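Local coordinates for CELL WALL surface anchor family protein (PDB 2X9Z) that forms the repeating subunit of the backbone of the Streptococcus pneumoniae pilus, a surface fibre that probably serves in cell adhesion, at residues Val204-Leu209 / Tyr215-Arg220; Gly157-Thr162 / Phe181-Ala186; Thr40-Leu45 / Val134-Gly139; Val75-Gly80 / Leu100-Asp105. The protein carries 1 engineered substitution. All coordinates share one frame; numbering follows the deposited sequence.

Contact 1. Residues Val204-Leu209 / Tyr215-Arg220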
loop_
_atom_site.group_PDB
_atom_site.type_symbol
_atom_site.label_atom_id
_atom_site.label_comp_id
_atom_site.label_asym_id
_atom_site.label_seq_id
_atom_site.Cartn_x
_atom_site.Cartn_y
_atom_site.Cartn_z
ATOM N N VAL A 204 -8.768 -10.996 -16.092
ATOM C CA VAL A 204 -10.094 -10.407 -16.120
ATOM C C VAL A 204 -9.967 -8.929 -16.497
ATOM O O VAL A 204 -9.035 -8.249 -16.062
ATOM C CB VAL A 204 -10.818 -10.599 -14.773
ATOM C CG1 VAL A 204 -10.072 -9.898 -13.642
ATOM C CG2 VAL A 204 -12.265 -10.129 -14.862
ATOM N N THR A 205 -10.893 -8.443 -17.319
ATOM C CA THR A 205 -10.823 -7.083 -17.839
ATOM C C THR A 205 -12.052 -6.276 -17.454
ATOM O O THR A 205 -13.181 -6.767 -17.527
ATOM C CB THR A 205 -10.677 -7.076 -19.377
ATOM O OG1 THR A 205 -9.499 -7.800 -19.748
ATOM C CG2 THR A 205 -10.588 -5.647 -19.908
ATOM N N VAL A 206 -11.820 -5.039 -17.031
ATOM C CA VAL A 206 -12.894 -4.087 -16.809
ATOM C C VAL A 206 -12.914 -3.089 -17.965
ATOM O O VAL A 206 -11.873 -2.573 -18.366
ATOM C CB VAL A 206 -12.723 -3.345 -15.473
ATOM C CG1 VAL A 206 -13.824 -2.309 -15.295
ATOM C CG2 VAL A 206 -12.718 -4.335 -14.314
ATOM N N ASN A 207 -14.096 -2.842 -18.517
ATOM C CA ASN A 207 -14.219 -1.945 -19.656
ATOM C C ASN A 207 -14.886 -0.632 -19.254
ATOM O O ASN A 207 -15.443 -0.524 -18.163
ATOM C CB ASN A 207 -15.026 -2.612 -20.777
ATOM C CG ASN A 207 -14.730 -4.100 -20.913
ATOM O OD1 ASN A 207 -15.576 -4.941 -20.601
ATOM N ND2 ASN A 207 -13.538 -4.430 -21.397
ATOM N N GLY A 208 -14.812 0.366 -20.132
ATOM C CA GLY A 208 -15.580 1.587 -19.969
ATOM C C GLY A 208 -15.083 2.543 -18.901
ATOM O O GLY A 208 -15.859 3.340 -18.367
ATOM N N LEU A 209 -13.788 2.473 -18.602
ATOM C CA LEU A 209 -13.179 3.309 -17.573
ATOM C C LEU A 209 -12.692 4.641 -18.139
ATOM O O LEU A 209 -12.631 4.828 -19.356
ATOM C CB LEU A 209 -12.024 2.559 -16.894
ATOM C CG LEU A 209 -12.426 1.276 -16.164
ATOM C CD1 LEU A 209 -11.214 0.422 -15.815
ATOM C CD2 LEU A 209 -13.233 1.627 -14.924
ATOM N N TYR A 215 -6.637 3.878 -11.258
ATOM C CA TYR A 215 -7.405 2.921 -10.477
ATOM C C TYR A 215 -6.473 1.890 -9.861
ATOM O O TYR A 215 -5.306 1.790 -10.229
ATOM C CB TYR A 215 -8.404 2.173 -11.361
ATOM C CG TYR A 215 -9.394 3.038 -12.107
ATOM C CD1 TYR A 215 -10.652 3.294 -11.581
ATOM C CD2 TYR A 215 -9.081 3.566 -13.351
ATOM C CE1 TYR A 215 -11.567 4.078 -12.269
ATOM C CE2 TYR A 215 -9.986 4.347 -14.047
ATOM C CZ TYR A 215 -11.231 4.598 -13.502
ATOM O OH TYR A 215 -12.136 5.368 -14.192
ATOM N N LYS A 216 -7.002 1.114 -8.926
ATOM C CA LYS A 216 -6.234 0.032 -8.325
ATOM C C LYS A 216 -7.161 -1.155 -8.102
ATOM O O LYS A 216 -8.304 -0.974 -7.686
ATOM C CB LYS A 216 -5.606 0.484 -6.999
ATOM C CG LYS A 216 -6.601 1.032 -5.976
ATOM C CD LYS A 216 -5.914 1.593 -4.719
ATOM C CE LYS A 216 -6.946 2.056 -3.690
ATOM N NZ LYS A 216 -6.339 2.725 -2.506
ATOM N N PHE A 217 -6.681 -2.367 -8.394
ATOM C CA PHE A 217 -7.395 -3.578 -7.998
ATOM C C PHE A 217 -6.929 -3.937 -6.592
ATOM O O PHE A 217 -5.738 -4.210 -6.381
ATOM C CB PHE A 217 -7.088 -4.766 -8.920
ATOM C CG PHE A 217 -7.722 -4.684 -10.281
ATOM C CD1 PHE A 217 -9.066 -4.985 -10.468
ATOM C CD2 PHE A 217 -6.956 -4.354 -11.388
ATOM C CE1 PHE A 217 -9.638 -4.932 -11.733
ATOM C CE2 PHE A 217 -7.518 -4.302 -12.651
ATOM C CZ PHE A 217 -8.861 -4.587 -12.825
ATOM N N VAL A 218 -7.852 -3.956 -5.635
ATOM C CA VAL A 218 -7.513 -4.347 -4.273
ATOM C C VAL A 218 -8.055 -5.755 -4.031
ATOM O O VAL A 218 -9.265 -5.976 -4.049
ATOM C CB VAL A 218 -8.095 -3.357 -3.231
ATOM C CG1 VAL A 218 -7.598 -3.695 -1.841
ATOM C CG2 VAL A 218 -7.749 -1.907 -3.595
ATOM N N GLU A 219 -7.154 -6.710 -3.834
ATOM C CA GLU A 219 -7.560 -8.091 -3.615
ATOM C C GLU A 219 -8.288 -8.233 -2.281
ATOM O O GLU A 219 -7.770 -7.830 -1.235
ATOM C CB GLU A 219 -6.332 -8.996 -3.634
ATOM C CG GLU A 219 -6.639 -10.479 -3.553
ATOM C CD GLU A 219 -5.401 -11.319 -3.773
ATOM O OE1 GLU A 219 -4.812 -11.228 -4.873
ATOM O OE2 GLU A 219 -5.011 -12.069 -2.854
ATOM N N ARG A 220 -9.502 -8.774 -2.311
ATOM C CA ARG A 220 -10.121 -9.183 -1.061
ATOM C C ARG A 220 -9.325 -10.357 -0.483
ATOM O O ARG A 220 -8.970 -11.286 -1.198
ATOM C CB ARG A 220 -11.578 -9.568 -1.284
ATOM C CG ARG A 220 -12.459 -8.404 -1.763
ATOM C CD ARG A 220 -13.922 -8.786 -1.803
ATOM N NE ARG A 220 -14.728 -7.704 -2.355
ATOM C CZ ARG A 220 -16.040 -7.767 -2.529
ATOM N NH1 ARG A 220 -16.698 -8.867 -2.192
ATOM N NH2 ARG A 220 -16.691 -6.729 -3.038
#
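Leu209 lies across one face of the Tyr215 ring, and this is the closer half of the contact. Its CD2 methyl sits 4.2 Å from the ring centroid, 26° off the normal, in a CH-pi contact. Behind the methyl, Leu209 CB follows the ring toward its hydroxyl end, 3.9 Å from Tyr215 CE2. The hydroxyl itself bonds to the backbone N of Asp210, which fixes the far end of the ring next to the leucine it packs on. Strands 203-206 and 215-219 belong to different sheets, so the contact spans the interior of the beta sandwich of a Cna-B-like domain, with Leu159, Leu183 and Val195 packed around it. Further along, the fit is slacker. Val206 turns CG2 beside its own backbone N (chi1 177° for CG1), and this methyl meets the edge of the Phe217 ring, near the ring plane, 4.1 Å from CE1. On the outer side of segment 204-209 the chemistry becomes polar: the CB of Thr205 points away from the opposing strand and its OG1 bonds to Thr160 OG1, while exposed Asn207 gives ND2 to Asp158 OD1.

Contact 2. Residues Gly157-Thr162 / Phe181-Ala186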
loop_
_atom_site.group_PDB
_atom_site.type_symbol
_atom_site.label_atom_id
_atom_site.label_comp_id
_atom_site.label_asym_id
_atom_site.label_seq_id
_atom_site.Cartn_x
_atom_site.Cartn_y
_atom_site.Cartn_z
ATOM N N GLY A 157 -10.136 2.534 -22.613
ATOM C CA GLY A 157 -10.864 2.478 -21.360
ATOM C C GLY A 157 -10.869 1.093 -20.741
ATOM O O GLY A 157 -11.652 0.816 -19.833
ATOM N N ASP A 158 -9.989 0.224 -21.229
ATOM C CA ASP A 158 -9.877 -1.135 -20.702
ATOM C C ASP A 158 -8.745 -1.259 -19.690
ATOM O O ASP A 158 -7.672 -0.670 -19.859
ATOM C CB ASP A 158 -9.667 -2.138 -21.841
ATOM C CG ASP A 158 -10.897 -2.290 -22.722
ATOM O OD1 ASP A 158 -12.025 -2.253 -22.190
ATOM O OD2 ASP A 158 -10.733 -2.453 -23.950
ATOM N N LEU A 159 -8.993 -2.036 -18.641
ATOM C CA LEU A 159 -7.964 -2.325 -17.648
ATOM C C LEU A 159 -8.009 -3.806 -17.280
ATOM O O LEU A 159 -9.021 -4.297 -16.770
ATOM C CB LEU A 159 -8.144 -1.456 -16.402
ATOM C CG LEU A 159 -7.116 -1.550 -15.267
ATOM C CD1 LEU A 159 -5.679 -1.353 -15.761
ATOM C CD2 LEU A 159 -7.458 -0.542 -14.185
ATOM N N THR A 160 -6.919 -4.509 -17.570
ATOM C CA THR A 160 -6.848 -5.955 -17.400
ATOM C C THR A 160 -5.964 -6.366 -16.226
ATOM O O THR A 160 -4.821 -5.919 -16.093
ATOM C CB THR A 160 -6.329 -6.638 -18.681
ATOM O OG1 THR A 160 -7.219 -6.348 -19.763
ATOM C CG2 THR A 160 -6.238 -8.149 -18.495
ATOM N N LEU A 161 -6.515 -7.229 -15.383
ATOM C CA LEU A 161 -5.796 -7.834 -14.275
ATOM C C LEU A 161 -5.322 -9.232 -14.679
ATOM O O LEU A 161 -6.113 -10.033 -15.191
ATOM C CB LEU A 161 -6.743 -7.927 -13.081
ATOM C CG LEU A 161 -6.290 -8.683 -11.840
ATOM C CD1 LEU A 161 -5.145 -7.971 -11.184
ATOM C CD2 LEU A 161 -7.451 -8.815 -10.873
ATOM N N THR A 162 -4.034 -9.509 -14.471
ATOM C CA THR A 162 -3.486 -10.850 -14.682
ATOM C C THR A 162 -2.966 -11.365 -13.342
ATOM O O THR A 162 -2.277 -10.651 -12.624
ATOM C CB THR A 162 -2.339 -10.853 -15.717
ATOM O OG1 THR A 162 -2.816 -10.345 -16.969
ATOM C CG2 THR A 162 -1.789 -12.262 -15.932
ATOM N N PHE A 181 -11.680 -9.011 -6.536
ATOM C CA PHE A 181 -10.968 -7.742 -6.435
ATOM C C PHE A 181 -11.944 -6.587 -6.529
ATOM O O PHE A 181 -12.865 -6.611 -7.336
ATOM C CB PHE A 181 -9.952 -7.576 -7.571
ATOM C CG PHE A 181 -8.897 -8.637 -7.600
ATOM C CD1 PHE A 181 -9.166 -9.889 -8.133
ATOM C CD2 PHE A 181 -7.622 -8.382 -7.108
ATOM C CE1 PHE A 181 -8.181 -10.870 -8.167
ATOM C CE2 PHE A 181 -6.636 -9.358 -7.137
ATOM C CZ PHE A 181 -6.921 -10.601 -7.662
ATOM N N ASP A 182 -11.724 -5.568 -5.714
ATOM C CA ASP A 182 -12.449 -4.325 -5.876
ATOM C C ASP A 182 -11.587 -3.364 -6.676
ATOM O O ASP A 182 -10.444 -3.075 -6.303
ATOM C CB ASP A 182 -12.802 -3.748 -4.513
ATOM C CG ASP A 182 -13.817 -4.600 -3.782
ATOM O OD1 ASP A 182 -14.920 -4.811 -4.331
ATOM O OD2 ASP A 182 -13.514 -5.070 -2.669
ATOM N N LEU A 183 -12.112 -2.907 -7.806
ATOM C CA LEU A 183 -11.450 -1.860 -8.562
ATOM C C LEU A 183 -11.864 -0.524 -7.949
ATOM O O LEU A 183 -13.039 -0.165 -7.953
ATOM C CB LEU A 183 -11.817 -1.931 -10.045
ATOM C CG LEU A 183 -11.039 -0.963 -10.943
ATOM C CD1 LEU A 183 -9.563 -1.328 -11.006
ATOM C CD2 LEU A 183 -11.638 -0.905 -12.343
ATOM N N VAL A 184 -10.886 0.191 -7.404
ATOM C CA VAL A 184 -11.123 1.410 -6.644
ATOM C C VAL A 184 -10.482 2.581 -7.376
ATOM O O VAL A 184 -9.379 2.458 -7.907
ATOM C CB VAL A 184 -10.481 1.285 -5.239
ATOM C CG1 VAL A 184 -10.772 2.512 -4.384
ATOM C CG2 VAL A 184 -10.957 0.002 -4.543
ATOM N N ASN A 185 -11.179 3.710 -7.418
ATOM C CA ASN A 185 -10.579 4.948 -7.893
ATOM C C ASN A 185 -9.457 5.297 -6.920
ATOM O O ASN A 185 -9.723 5.525 -5.745
ATOM C CB ASN A 185 -11.637 6.057 -7.931
ATOM C CG ASN A 185 -11.083 7.389 -8.409
ATOM O OD1 ASN A 185 -9.972 7.779 -8.065
ATOM N ND2 ASN A 185 -11.876 8.104 -9.189
ATOM N N ALA A 186 -8.210 5.309 -7.392
ATOM C CA ALA A 186 -7.059 5.453 -6.500
ATOM C C ALA A 186 -6.963 6.859 -5.925
ATOM O O ALA A 186 -6.328 7.077 -4.898
ATOM C CB ALA A 186 -5.772 5.082 -7.221
#
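Leu161 carries its CG opposite the backbone N (chi1 172°), while Phe181 has its CG beside the backbone N (chi1 -60°); together these rotations bring a leucine methyl squarely over an aromatic face. Leu161 CD2 stands over the centre of the Phe181 ring, 3.4 Å from the centroid and 11° off its normal, and the two side chains meet at about a right angle. The methyl touches all six ring carbons, nearest at Phe181 CD1, 3.4 Å from Leu161 CD2. That is a tight CH-pi contact. Two residues along each strand, Leu159 and Leu183 cross at a slant, joined through a single pair of methyls, Leu159 CD2 and Leu183 CD1, 3.9 Å apart. Strand 159-166 lies in one sheet of the Cna-B-like sandwich and strand 179-185 in the other, so both pairs fill the space between the sheets. Phe217 and Val204 also pack against Leu161, as do Ile238 and Val240 from strand 237-243. No hydrogen bond passes between the segments, and all four touching residues are buried. The sheets are therefore held face to face here by apolar packing and burial, with the CH-pi contact of methyl on ring the closest approach.

Contact 3. Residues Thr40-Leu45 / Val134-Gly139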
loop_
_atom_site.group_PDB
_atom_site.type_symbol
_atom_site.label_atom_id
_atom_site.label_comp_id
_atom_site.label_asym_id
_atom_site.label_seq_id
_atom_site.Cartn_x
_atom_site.Cartn_y
_atom_site.Cartn_z
ATOM N N THR A 40 2.407 2.651 13.198
ATOM C CA THR A 40 1.988 1.263 13.376
ATOM C C THR A 40 2.252 0.821 14.805
ATOM O O THR A 40 3.330 1.067 15.350
ATOM C CB THR A 40 2.747 0.327 12.405
ATOM O OG1 THR A 40 2.632 0.846 11.076
ATOM C CG2 THR A 40 2.170 -1.081 12.445
ATOM N N LYS A 41 1.256 0.187 15.412
ATOM C CA LYS A 41 1.386 -0.351 16.755
ATOM C C LYS A 41 1.536 -1.860 16.663
ATOM O O LYS A 41 0.655 -2.547 16.150
ATOM C CB LYS A 41 0.140 -0.030 17.583
ATOM C CG LYS A 41 -0.183 1.439 17.696
ATOM C CD LYS A 41 0.755 2.155 18.637
ATOM C CE LYS A 41 0.327 3.608 18.810
ATOM N NZ LYS A 41 1.238 4.363 19.719
ATOM N N ILE A 42 2.652 -2.366 17.165
ATOM C CA ILE A 42 2.917 -3.796 17.169
ATOM C C ILE A 42 2.705 -4.307 18.587
ATOM O O ILE A 42 3.229 -3.733 19.540
ATOM C CB ILE A 42 4.351 -4.073 16.669
ATOM C CG1 ILE A 42 4.452 -3.667 15.189
ATOM C CG2 ILE A 42 4.756 -5.539 16.885
ATOM C CD1 ILE A 42 5.807 -3.864 14.581
ATOM N N PRO A 43 1.902 -5.371 18.738
ATOM C CA PRO A 43 1.523 -5.846 20.074
ATOM C C PRO A 43 2.712 -6.399 20.869
ATOM O O PRO A 43 3.725 -6.805 20.296
ATOM C CB PRO A 43 0.518 -6.972 19.778
ATOM C CG PRO A 43 0.118 -6.797 18.359
ATOM C CD PRO A 43 1.292 -6.177 17.671
ATOM N N ALA A 44 2.589 -6.408 22.191
ATOM C CA ALA A 44 3.571 -7.095 23.033
ATOM C C ALA A 44 3.715 -8.569 22.637
ATOM O O ALA A 44 2.755 -9.206 22.186
ATOM C CB ALA A 44 3.189 -6.977 24.503
ATOM N N LEU A 45 4.928 -9.091 22.794
ATOM C CA LEU A 45 5.223 -10.512 22.575
ATOM C C LEU A 45 5.000 -10.973 21.134
ATOM O O LEU A 45 4.658 -12.131 20.895
ATOM C CB LEU A 45 4.443 -11.399 23.561
ATOM C CG LEU A 45 4.634 -11.033 25.034
ATOM C CD1 LEU A 45 3.805 -11.939 25.937
ATOM C CD2 LEU A 45 6.106 -11.088 25.422
ATOM N N VAL A 134 -1.209 2.348 1.309
ATOM C CA VAL A 134 -0.192 1.658 2.086
ATOM C C VAL A 134 -0.717 0.314 2.542
ATOM O O VAL A 134 -1.920 0.150 2.799
ATOM C CB VAL A 134 0.178 2.467 3.344
ATOM C CG1 VAL A 134 0.897 1.593 4.374
ATOM C CG2 VAL A 134 1.023 3.653 2.971
ATOM N N THR A 135 0.185 -0.655 2.633
ATOM C CA THR A 135 -0.104 -1.883 3.352
ATOM C C THR A 135 0.982 -2.149 4.365
ATOM O O THR A 135 2.152 -1.799 4.157
ATOM C CB THR A 135 -0.210 -3.142 2.440
ATOM O OG1 THR A 135 0.997 -3.318 1.675
ATOM C CG2 THR A 135 -1.409 -3.058 1.519
ATOM N N PHE A 136 0.579 -2.767 5.468
ATOM C CA PHE A 136 1.511 -3.403 6.384
ATOM C C PHE A 136 1.350 -4.900 6.181
ATOM O O PHE A 136 0.296 -5.469 6.487
ATOM C CB PHE A 136 1.233 -3.017 7.838
ATOM C CG PHE A 136 2.182 -3.636 8.827
ATOM C CD1 PHE A 136 3.554 -3.458 8.699
ATOM C CD2 PHE A 136 1.705 -4.398 9.886
ATOM C CE1 PHE A 136 4.434 -4.023 9.606
ATOM C CE2 PHE A 136 2.583 -4.964 10.802
ATOM C CZ PHE A 136 3.946 -4.774 10.659
ATOM N N ASN A 137 2.383 -5.513 5.615
ATOM C CA ASN A 137 2.396 -6.940 5.324
ATOM C C ASN A 137 3.249 -7.624 6.362
ATOM O O ASN A 137 4.440 -7.335 6.486
ATOM C CB ASN A 137 2.953 -7.178 3.927
ATOM C CG ASN A 137 2.222 -6.359 2.889
ATOM O OD1 ASN A 137 1.156 -6.765 2.384
ATOM N ND2 ASN A 137 2.760 -5.183 2.582
ATOM N N TYR A 138 2.628 -8.510 7.128
ATOM C CA TYR A 138 3.283 -9.085 8.294
ATOM C C TYR A 138 2.820 -10.519 8.524
ATOM O O TYR A 138 1.846 -10.978 7.927
ATOM C CB TYR A 138 2.958 -8.240 9.535
ATOM C CG TYR A 138 1.561 -8.486 10.068
ATOM C CD1 TYR A 138 0.446 -7.911 9.463
ATOM C CD2 TYR A 138 1.358 -9.295 11.179
ATOM C CE1 TYR A 138 -0.834 -8.144 9.950
ATOM C CE2 TYR A 138 0.084 -9.534 11.672
ATOM C CZ TYR A 138 -1.010 -8.960 11.054
ATOM O OH TYR A 138 -2.275 -9.197 11.556
ATOM N N GLY A 139 3.503 -11.214 9.419
ATOM C CA GLY A 139 3.065 -12.531 9.824
ATOM C C GLY A 139 4.168 -13.282 10.521
ATOM O O GLY A 139 5.316 -12.832 10.563
#
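Thr40 OG1, on the side chain that packs over Phe136, accepts a hydrogen bond from the indole NE1 of Trp53, so this buried hydroxyl has a polar partner beside the apolar groups of Phe136 and Ile5. The bond probably helps to hold the threonine as it is turned. With OG1 on the same side as the backbone N (chi1 -51°), the CG2 methyl is swung to the far side of that N and faces the opposing strand. There it stands 4.1 Å above the plane of the Phe136 ring, over its centre, and only 11° off the normal, a well-centred CH-pi contact. Phe136 reaches out to meet it because its own CG lies opposite its backbone N. Ile42 adds a looser touch: its side chain starts out to the side, but the extended chain brings CD1 to 4.4 Å from Phe136 CZ, at an oblique approach. Trp53 enters the cluster a second time, since its ring meets that of Phe136 with the planes at about 35°. Within strand 130-139, the carbonyl O of Phe136 lies at the edge of the Tyr138 ring and in its plane, while the Tyr138 ring itself meets that of Tyr48. The contact thus bridges the two sheets of a Cna-B-like domain. Strand 33-42 runs between strands 4-9 and 110-120 in one sheet, strand 130-139 between 257-259 and 50-57 in the other, and helix 97-103 closes on the end of Ile42 through Val103.

Contact 4. Residues Val75-Gly80 / Leu100-Asp105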
loop_
_atom_site.group_PDB
_atom_site.type_symbol
_atom_site.label_atom_id
_atom_site.label_comp_id
_atom_site.label_asym_id
_atom_site.label_seq_id
_atom_site.Cartn_x
_atom_site.Cartn_y
_atom_site.Cartn_z
ATOM N N VAL A 75 12.847 6.351 18.622
ATOM C CA VAL A 75 14.289 6.169 18.470
ATOM C C VAL A 75 14.574 5.766 17.025
ATOM O O VAL A 75 14.021 4.784 16.531
ATOM C CB VAL A 75 14.833 5.091 19.432
ATOM C CG1 VAL A 75 16.335 4.912 19.240
ATOM C CG2 VAL A 75 14.512 5.448 20.883
ATOM N N ALA A 76 15.410 6.537 16.332
ATOM C CA ALA A 76 15.732 6.227 14.945
ATOM C C ALA A 76 16.358 4.841 14.830
ATOM O O ALA A 76 17.235 4.476 15.612
ATOM C CB ALA A 76 16.674 7.278 14.368
ATOM N N LEU A 77 15.902 4.061 13.858
ATOM C CA LEU A 77 16.528 2.772 13.604
ATOM C C LEU A 77 17.948 2.966 13.073
ATOM O O LEU A 77 18.257 3.976 12.440
ATOM C CB LEU A 77 15.704 1.938 12.618
ATOM C CG LEU A 77 14.389 1.342 13.133
ATOM C CD1 LEU A 77 13.721 0.510 12.043
ATOM C CD2 LEU A 77 14.627 0.493 14.376
ATOM N N GLU A 78 18.814 1.996 13.347
ATOM C CA GLU A 78 20.140 1.979 12.743
ATOM C C GLU A 78 19.993 1.498 11.293
ATOM O O GLU A 78 19.038 0.799 10.967
ATOM C CB GLU A 78 21.080 1.077 13.547
ATOM C CG GLU A 78 21.154 1.435 15.038
ATOM C CD GLU A 78 22.004 2.672 15.336
ATOM O OE1 GLU A 78 22.705 3.165 14.429
ATOM O OE2 GLU A 78 21.977 3.153 16.490
ATOM N N ALA A 79 20.918 1.888 10.421
ATOM C CA ALA A 79 20.814 1.552 8.997
ATOM C C ALA A 79 20.572 0.065 8.715
ATOM O O ALA A 79 19.779 -0.292 7.833
ATOM C CB ALA A 79 22.046 2.029 8.250
ATOM N N GLY A 80 21.253 -0.799 9.458
ATOM C CA GLY A 80 21.134 -2.233 9.254
ATOM C C GLY A 80 19.856 -2.845 9.807
ATOM O O GLY A 80 19.637 -4.053 9.674
ATOM N N LEU A 100 13.731 -6.472 13.406
ATOM C CA LEU A 100 12.679 -7.295 13.988
ATOM C C LEU A 100 12.948 -7.531 15.468
ATOM O O LEU A 100 12.023 -7.613 16.271
ATOM C CB LEU A 100 12.570 -8.626 13.252
ATOM C CG LEU A 100 11.899 -8.543 11.876
ATOM C CD1 LEU A 100 12.114 -9.823 11.090
ATOM C CD2 LEU A 100 10.415 -8.228 12.012
ATOM N N ALA A 101 14.222 -7.630 15.835
ATOM C CA ALA A 101 14.578 -7.866 17.232
ATOM C C ALA A 101 14.105 -6.733 18.141
ATOM O O ALA A 101 13.900 -6.938 19.335
ATOM C CB ALA A 101 16.086 -8.074 17.379
ATOM N N LYS A 102 13.944 -5.541 17.575
ATOM C CA LYS A 102 13.535 -4.376 18.352
ATOM C C LYS A 102 12.016 -4.247 18.509
ATOM O O LYS A 102 11.549 -3.481 19.350
ATOM C CB LYS A 102 14.128 -3.093 17.753
ATOM C CG LYS A 102 15.642 -3.026 17.889
ATOM C CD LYS A 102 16.241 -1.808 17.212
ATOM C CE LYS A 102 17.726 -1.713 17.543
ATOM N NZ LYS A 102 18.360 -0.542 16.880
ATOM N N VAL A 103 11.247 -4.996 17.719
ATOM C CA VAL A 103 9.788 -4.961 17.856
ATOM C C VAL A 103 9.185 -6.286 18.312
ATOM O O VAL A 103 8.077 -6.299 18.830
ATOM C CB VAL A 103 9.069 -4.470 16.569
ATOM C CG1 VAL A 103 9.542 -3.079 16.196
ATOM C CG2 VAL A 103 9.278 -5.443 15.417
ATOM N N ASN A 104 9.913 -7.389 18.129
ATOM C CA ASN A 104 9.444 -8.711 18.543
ATOM C C ASN A 104 9.789 -8.989 19.998
ATOM O O ASN A 104 10.784 -8.473 20.519
ATOM C CB ASN A 104 10.091 -9.810 17.696
ATOM C CG ASN A 104 9.416 -10.008 16.358
ATOM O OD1 ASN A 104 8.256 -9.639 16.164
ATOM N ND2 ASN A 104 10.143 -10.612 15.423
ATOM N N ASP A 105 8.981 -9.825 20.646
ATOM C CA ASP A 105 9.271 -10.278 22.003
ATOM C C ASP A 105 9.546 -9.123 22.967
ATOM O O ASP A 105 10.472 -9.183 23.785
ATOM C CB ASP A 105 10.449 -11.258 22.004
ATOM C CG ASP A 105 10.538 -12.072 23.289
ATOM O OD1 ASP A 105 9.493 -12.271 23.948
ATOM O OD2 ASP A 105 11.653 -12.522 23.637
HETATM O O HOH W 1 17.610 2.081 17.188
#
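Lys102, on helix 97-103, reaches across to the 75-80 segment and meets Leu77 and Glu78 at the surface of a Cna-B-like domain, where the short edge strand 75-76 gives way to a turn. Ala76 comes first and is linked through solvent: its carbonyl O accepts a hydrogen bond from a water at 2.9 Å, and the same water accepts one from Lys102 NZ at 2.7 Å. Next, Leu77 and the lysine lie alongside each other, pointing opposite ways, with Leu77 CD2 4.0 Å from Lys102 CD. The lysine chain is extended beyond CG, which allows one side chain to offer its CD methylene to the leucine and its ammonium to the polar groups beyond. Leu77 packs inward as well, on Val70, Val72 and Leu95. At Glu78 the chain bends at chi2 (-77°), and it is CG that approaches Lys102 NZ, at 3.9 Å. The carboxylate stays apart, with Glu78 OE2 5.2 Å from Lys102 NZ, so any mutual attraction is probably of long range. The salt-bridge partner of the lysine is Asp81, whose OD2 also takes the backbone N of Glu78 and so ties the turn to the helix. Gly80 ends the segment with its O bonded to Thr96 OG1. Within the helical segment, Leu100 O accepts two backbone amides, Val103 N at 3.1 Å and Asn104 N at 2.8 Å.

Overall arrangement
From the N terminus, the first segment met is 40-45, and contact 3 closes at 134-139, after 88 intervening residues, joining the two sheets of the N-terminal part of the fold. Contact 4 falls wholly within that span and links edge strand 75-76 with helix 97-103; it touches contact 3, among other places, where Asp105 meets Leu45. The chain then passes into a second sandwich, on the other side of the molecule's centre. There contact 2 closes an 18-residue excursion before contact 1 opens and closes a five-residue turn. Their centres lie about 2 Å apart, and both clamp the same pair of sheets. No contacts cross.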